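Local coordinates for protein 3-oxo-tetronate kinase (Haemophilus influenzae, PDB 1YZY) that phosphorylates 3-oxo-tetronate to 3-oxo-tetronate 4-phosphate at the expense of ATP, as a member of the four-carbon acid sugar kinase family, at residues 99-104 and 214-219; 93-98 and 157-162. One frame throughout, in Å; residues are numbered along the deposited sequence.

Contact 1 of 2, residues 99-104 and 214-219; sequences ALLDEL and FKLVTG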
loop_
_atom_site.group_PDB
_atom_site.type_symbol
_atom_site.label_atom_id
_atom_site.label_comp_id
_atom_site.label_asym_id
_atom_site.label_seq_id
_atom_site.Cartn_x
_atom_site.Cartn_y
_atom_site.Cartn_z
ATOM N N ALA A 99 12.850 19.218 3.298
ATOM C CA ALA A 99 12.723 19.159 4.749
ATOM C C ALA A 99 13.474 17.940 5.271
ATOM O O ALA A 99 14.178 18.024 6.275
ATOM C CB ALA A 99 11.256 19.089 5.135
ATOM N N LEU A 100 13.325 16.816 4.573
ATOM C CA LEU A 100 13.994 15.576 4.945
ATOM C C LEU A 100 15.500 15.705 4.819
ATOM O O LEU A 100 16.247 15.240 5.687
ATOM C CB LEU A 100 13.489 14.413 4.086
ATOM C CG LEU A 100 12.012 14.034 4.264
ATOM C CD1 LEU A 100 11.633 12.862 3.356
ATOM C CD2 LEU A 100 11.749 13.693 5.717
ATOM N N LEU A 101 15.946 16.310 3.718
ATOM C CA LEU A 101 17.372 16.520 3.483
ATOM C C LEU A 101 17.959 17.387 4.580
ATOM O O LEU A 101 19.031 17.097 5.106
ATOM C CB LEU A 101 17.607 17.173 2.117
ATOM C CG LEU A 101 17.601 16.239 0.903
ATOM C CD1 LEU A 101 17.614 17.052 -0.372
ATOM C CD2 LEU A 101 18.799 15.292 0.961
ATOM N N ASP A 102 17.243 18.452 4.921
ATOM C CA ASP A 102 17.679 19.359 5.974
ATOM C C ASP A 102 17.825 18.650 7.315
ATOM O O ASP A 102 18.856 18.766 7.985
ATOM C CB ASP A 102 16.688 20.510 6.120
ATOM C CG ASP A 102 16.759 21.485 4.968
ATOM O OD1 ASP A 102 17.839 21.601 4.345
ATOM O OD2 ASP A 102 15.735 22.144 4.694
ATOM N N GLU A 103 16.767 17.964 7.724
ATOM C CA GLU A 103 16.771 17.243 8.987
ATOM C C GLU A 103 17.920 16.251 9.062
ATOM O O GLU A 103 18.540 16.080 10.119
ATOM C CB GLU A 103 15.430 16.526 9.180
ATOM C CG GLU A 103 15.365 15.571 10.363
ATOM C CD GLU A 103 15.623 16.224 11.712
ATOM O OE1 GLU A 103 15.224 17.393 11.906
ATOM O OE2 GLU A 103 16.223 15.556 12.587
ATOM N N LEU A 104 18.212 15.621 7.931
ATOM C CA LEU A 104 19.278 14.627 7.847
ATOM C C LEU A 104 20.711 15.149 7.718
ATOM O O LEU A 104 21.661 14.377 7.887
ATOM C CB LEU A 104 18.983 13.648 6.704
ATOM C CG LEU A 104 17.955 12.552 6.994
ATOM C CD1 LEU A 104 17.476 11.923 5.706
ATOM C CD2 LEU A 104 18.566 11.503 7.912
ATOM N N PHE A 214 23.266 5.918 0.318
ATOM C CA PHE A 214 22.533 7.171 0.437
ATOM C C PHE A 214 21.692 7.132 1.719
ATOM O O PHE A 214 21.025 6.139 2.001
ATOM C CB PHE A 214 21.595 7.355 -0.757
ATOM C CG PHE A 214 22.213 8.068 -1.925
ATOM C CD1 PHE A 214 23.470 7.705 -2.401
ATOM C CD2 PHE A 214 21.513 9.073 -2.580
ATOM C CE1 PHE A 214 24.014 8.334 -3.520
ATOM C CE2 PHE A 214 22.048 9.707 -3.700
ATOM C CZ PHE A 214 23.300 9.336 -4.170
ATOM N N LYS A 215 21.740 8.215 2.493
ATOM C CA LYS A 215 20.979 8.332 3.736
ATOM C C LYS A 215 19.500 8.474 3.375
ATOM O O LYS A 215 18.621 8.096 4.152
ATOM C CB LYS A 215 21.432 9.579 4.488
ATOM C CG LYS A 215 21.434 9.467 5.981
ATOM C CD LYS A 215 22.653 8.713 6.457
ATOM C CE LYS A 215 22.663 8.584 7.979
ATOM N NZ LYS A 215 21.519 7.782 8.526
ATOM N N LEU A 216 19.252 9.058 2.201
ATOM C CA LEU A 216 17.906 9.289 1.681
ATOM C C LEU A 216 17.760 9.112 0.159
ATOM O O LEU A 216 18.605 9.555 -0.616
ATOM C CB LEU A 216 17.448 10.708 2.043
ATOM C CG LEU A 216 16.145 11.176 1.393
ATOM C CD1 LEU A 216 14.968 10.402 1.980
ATOM C CD2 LEU A 216 15.962 12.665 1.593
ATOM N N VAL A 217 16.683 8.453 -0.255
ATOM C CA VAL A 217 16.387 8.267 -1.665
ATOM C C VAL A 217 14.887 8.510 -1.852
ATOM O O VAL A 217 14.121 8.407 -0.897
ATOM C CB VAL A 217 16.780 6.847 -2.182
ATOM C CG1 VAL A 217 18.252 6.555 -1.902
ATOM C CG2 VAL A 217 15.913 5.793 -1.574
ATOM N N THR A 218 14.474 8.869 -3.064
ATOM C CA THR A 218 13.064 9.123 -3.353
ATOM C C THR A 218 12.625 8.421 -4.647
ATOM O O THR A 218 13.457 8.058 -5.485
ATOM C CB THR A 218 12.743 10.656 -3.461
ATOM O OG1 THR A 218 13.012 11.133 -4.786
ATOM C CG2 THR A 218 13.560 11.467 -2.466
ATOM N N GLY A 219 11.330 8.144 -4.760
ATOM C CA GLY A 219 10.831 7.500 -5.957
ATOM C C GLY A 219 9.512 6.786 -5.771
ATOM O O GLY A 219 8.809 7.012 -4.788
#

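Contact 2 of 2, residues 93-98 and 157-162; sequences IGPVTD and DAQAKG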
loop_
_atom_site.group_PDB
_atom_site.type_symbol
_atom_site.label_atom_id
_atom_site.label_comp_id
_atom_site.label_asym_id
_atom_site.label_seq_id
_atom_site.Cartn_x
_atom_site.Cartn_y
_atom_site.Cartn_z
ATOM N N ILE A 93 6.185 17.108 -3.040
ATOM C CA ILE A 93 7.329 16.218 -3.286
ATOM C C ILE A 93 8.632 16.970 -2.993
ATOM O O ILE A 93 9.465 16.508 -2.211
ATOM C CB ILE A 93 7.333 15.661 -4.734
ATOM C CG1 ILE A 93 6.165 14.694 -4.918
ATOM C CG2 ILE A 93 8.655 14.947 -5.047
ATOM C CD1 ILE A 93 5.968 14.265 -6.352
ATOM N N GLY A 94 8.771 18.154 -3.587
ATOM C CA GLY A 94 9.958 18.974 -3.384
ATOM C C GLY A 94 10.124 19.476 -1.963
ATOM O O GLY A 94 11.209 19.364 -1.383
ATOM N N PRO A 95 9.092 20.122 -1.403
ATOM C CA PRO A 95 9.163 20.631 -0.028
ATOM C C PRO A 95 9.537 19.539 0.984
ATOM O O PRO A 95 10.364 19.762 1.870
ATOM C CB PRO A 95 7.747 21.132 0.202
ATOM C CG PRO A 95 7.368 21.661 -1.173
ATOM C CD PRO A 95 7.846 20.559 -2.065
ATOM N N VAL A 96 8.896 18.375 0.863
ATOM C CA VAL A 96 9.155 17.255 1.764
ATOM C C VAL A 96 10.571 16.726 1.610
ATOM O O VAL A 96 11.217 16.402 2.604
ATOM C CB VAL A 96 8.133 16.105 1.564
ATOM C CG1 VAL A 96 8.480 14.928 2.444
ATOM C CG2 VAL A 96 6.736 16.585 1.911
ATOM N N THR A 97 11.041 16.619 0.370
ATOM C CA THR A 97 12.397 16.134 0.116
ATOM C C THR A 97 13.393 17.083 0.779
ATOM O O THR A 97 14.338 16.654 1.452
ATOM C CB THR A 97 12.695 16.037 -1.417
ATOM O OG1 THR A 97 11.812 15.088 -2.020
ATOM C CG2 THR A 97 14.125 15.586 -1.676
ATOM N N ASP A 98 13.159 18.380 0.611
ATOM C CA ASP A 98 14.034 19.391 1.194
ATOM C C ASP A 98 14.034 19.359 2.712
ATOM O O ASP A 98 15.083 19.505 3.336
ATOM C CB ASP A 98 13.638 20.770 0.699
ATOM C CG ASP A 98 14.130 20.991 -0.714
ATOM O OD1 ASP A 98 15.213 20.462 -1.047
ATOM O OD2 ASP A 98 13.437 21.685 -1.486
ATOM N N ASP A 157 11.985 21.231 -10.143
ATOM C CA ASP A 157 12.519 22.582 -9.975
ATOM C C ASP A 157 11.449 23.594 -9.597
ATOM O O ASP A 157 11.723 24.564 -8.890
ATOM C CB ASP A 157 13.222 23.057 -11.254
ATOM C CG ASP A 157 14.656 22.549 -11.378
ATOM O OD1 ASP A 157 15.175 21.881 -10.455
ATOM O OD2 ASP A 157 15.271 22.835 -12.424
ATOM N N ALA A 158 10.250 23.399 -10.126
ATOM C CA ALA A 158 9.133 24.286 -9.847
ATOM C C ALA A 158 8.760 24.327 -8.363
ATOM O O ALA A 158 8.456 25.391 -7.825
ATOM C CB ALA A 158 7.939 23.860 -10.662
ATOM N N GLN A 159 8.840 23.175 -7.705
ATOM C CA GLN A 159 8.476 23.037 -6.293
ATOM C C GLN A 159 9.621 22.821 -5.313
ATOM O O GLN A 159 9.378 22.586 -4.123
ATOM C CB GLN A 159 7.497 21.874 -6.132
ATOM C CG GLN A 159 8.064 20.704 -6.921
ATOM C CD GLN A 159 7.210 19.470 -6.850
ATOM O OE1 GLN A 159 7.317 18.696 -5.910
ATOM N NE2 GLN A 159 6.372 19.268 -7.855
ATOM N N ALA A 160 10.860 22.850 -5.787
ATOM C CA ALA A 160 11.992 22.626 -4.900
ATOM C C ALA A 160 12.814 23.881 -4.623
ATOM O O ALA A 160 12.731 24.867 -5.355
ATOM C CB ALA A 160 12.880 21.527 -5.459
ATOM N N LYS A 161 13.567 23.856 -3.525
ATOM C CA LYS A 161 14.424 24.973 -3.143
ATOM C C LYS A 161 15.772 24.887 -3.872
ATOM O O LYS A 161 16.497 25.879 -3.965
ATOM C CB LYS A 161 14.671 24.973 -1.628
ATOM C CG LYS A 161 13.954 26.071 -0.852
ATOM C CD LYS A 161 12.479 25.774 -0.653
ATOM C CE LYS A 161 11.757 26.947 0.007
ATOM N NZ LYS A 161 11.588 28.116 -0.915
ATOM N N GLY A 162 16.119 23.686 -4.337
ATOM C CA GLY A 162 17.373 23.473 -5.044
ATOM C C GLY A 162 17.192 23.187 -6.527
ATOM O O GLY A 162 16.095 23.377 -7.077
HETATM O O HOH W 1 10.737 23.336 -1.172
#

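Contact 1 of 2, residues 99-104 and 214-219
Leu216 meets Leu100, Leu101 and Leu104 in a small, wholly apolar interface, a compact example of how a helix is seated on a strand. The two segments run almost antiparallel, at 171°, and their axes come within 10.0 Å. In the tight part, Leu216 lays one branch against the near side of the helix: its CD2 lies 3.9 Å from Leu100 CB and equally 3.9 Å from CD2 of Leu101, whose side chain it crosses at about a right angle. That reach follows from the first torsion of Leu216, which sets CG opposite the backbone N (chi1 171°). Nearer the backbone, Leu216 CB is met by Leu104 CD1 at 3.9 Å, so root and tip of the side chain are both in contact.

Toward solvent the contact thins. Leu104 turns its other methyl, CD2, to the aliphatic stem of Lys215, touching CG at 4.0 Å; both residues are partly exposed. The stem of Lys215 bends beyond this point, and its NZ is hydrogen-bonded to Thr75 O, not to the helix.

The neighbouring strand 77-80 hydrogen-bonds to strand 216-219 and extends the floor beneath the helix: Phe77 touches both Leu104 and Leu216, while Phe79 lies against Leu100. Helix 55-71 packs on another side of helix 93-104, meeting Ala99, Glu103 and Leu104.

Contact 2 of 2, residues 93-98 and 157-162
Two torsions bring Gln159 to Gly94 and Asp98 to Lys161. In Gln159, CG sits between the backbone N and the carbonyl carbon (chi1 47°), and the extended chain beyond it carries OE1 to the helix; in Asp98, CG lies opposite the carbonyl carbon (chi1 -77°), with OD2 directed to the loop. Gly94 N donates to Gln159 OE1 over 2.8 Å, in the amide carbonyl plane and on a lone pair. The other end of this amide is held too, since NE2 bonds to Ser87 OG. The return bond runs from Lys161 N to Asp98 OD2, 3.0 Å long and nearly straight at 168°, entering on the syn side somewhat tilted from the carboxylate plane.

Between these bonds the backbones come close, Gly94 CA lying 4.4 Å from Ala160 CA. Gly94 has no side chain to run into Gln159 O, which permits the approach. Pro95 CD rests 3.3 Å from Gln159 O. A water bonded to Asp98 OD2 also reaches Gln159 O, weakly. Asp98 OD1 turns to Arg192 and to Tyr193 OH, which would favour a charged carboxylate, whereas the end of Lys161 leads away.

Gly94 belongs to the first turn of helix 93-104, where backbone N-H groups have no earlier helical carbonyl to bind. There a side-chain oxygen accepts one, and an aspartate one turn on takes a loop N-H after helix 152-159, joining two parts of the sugar-binding N-terminal domain.

Overall arrangement
Contacts 1 and 2 are successive uses of helix 93-104: its first turns bind the end of helix 152-159 through polar groups, and its later turns press leucines onto strand 216-219. Their centres are 11 Å apart, and they touch where Thr218 CG2 packs 4.0 Å from Thr97 OG1. Arg192 lies alongside the shared helix, pairing with Asp98 of contact 2 and with Asp102, one turn further on. The shared helix thus brings together two parts of the sugar-binding N-terminal domain that are far apart in sequence. The residues thought to bind ATP, such as Ser254 and Gly397, belong to the C-terminal domain; both contacts lie away from them.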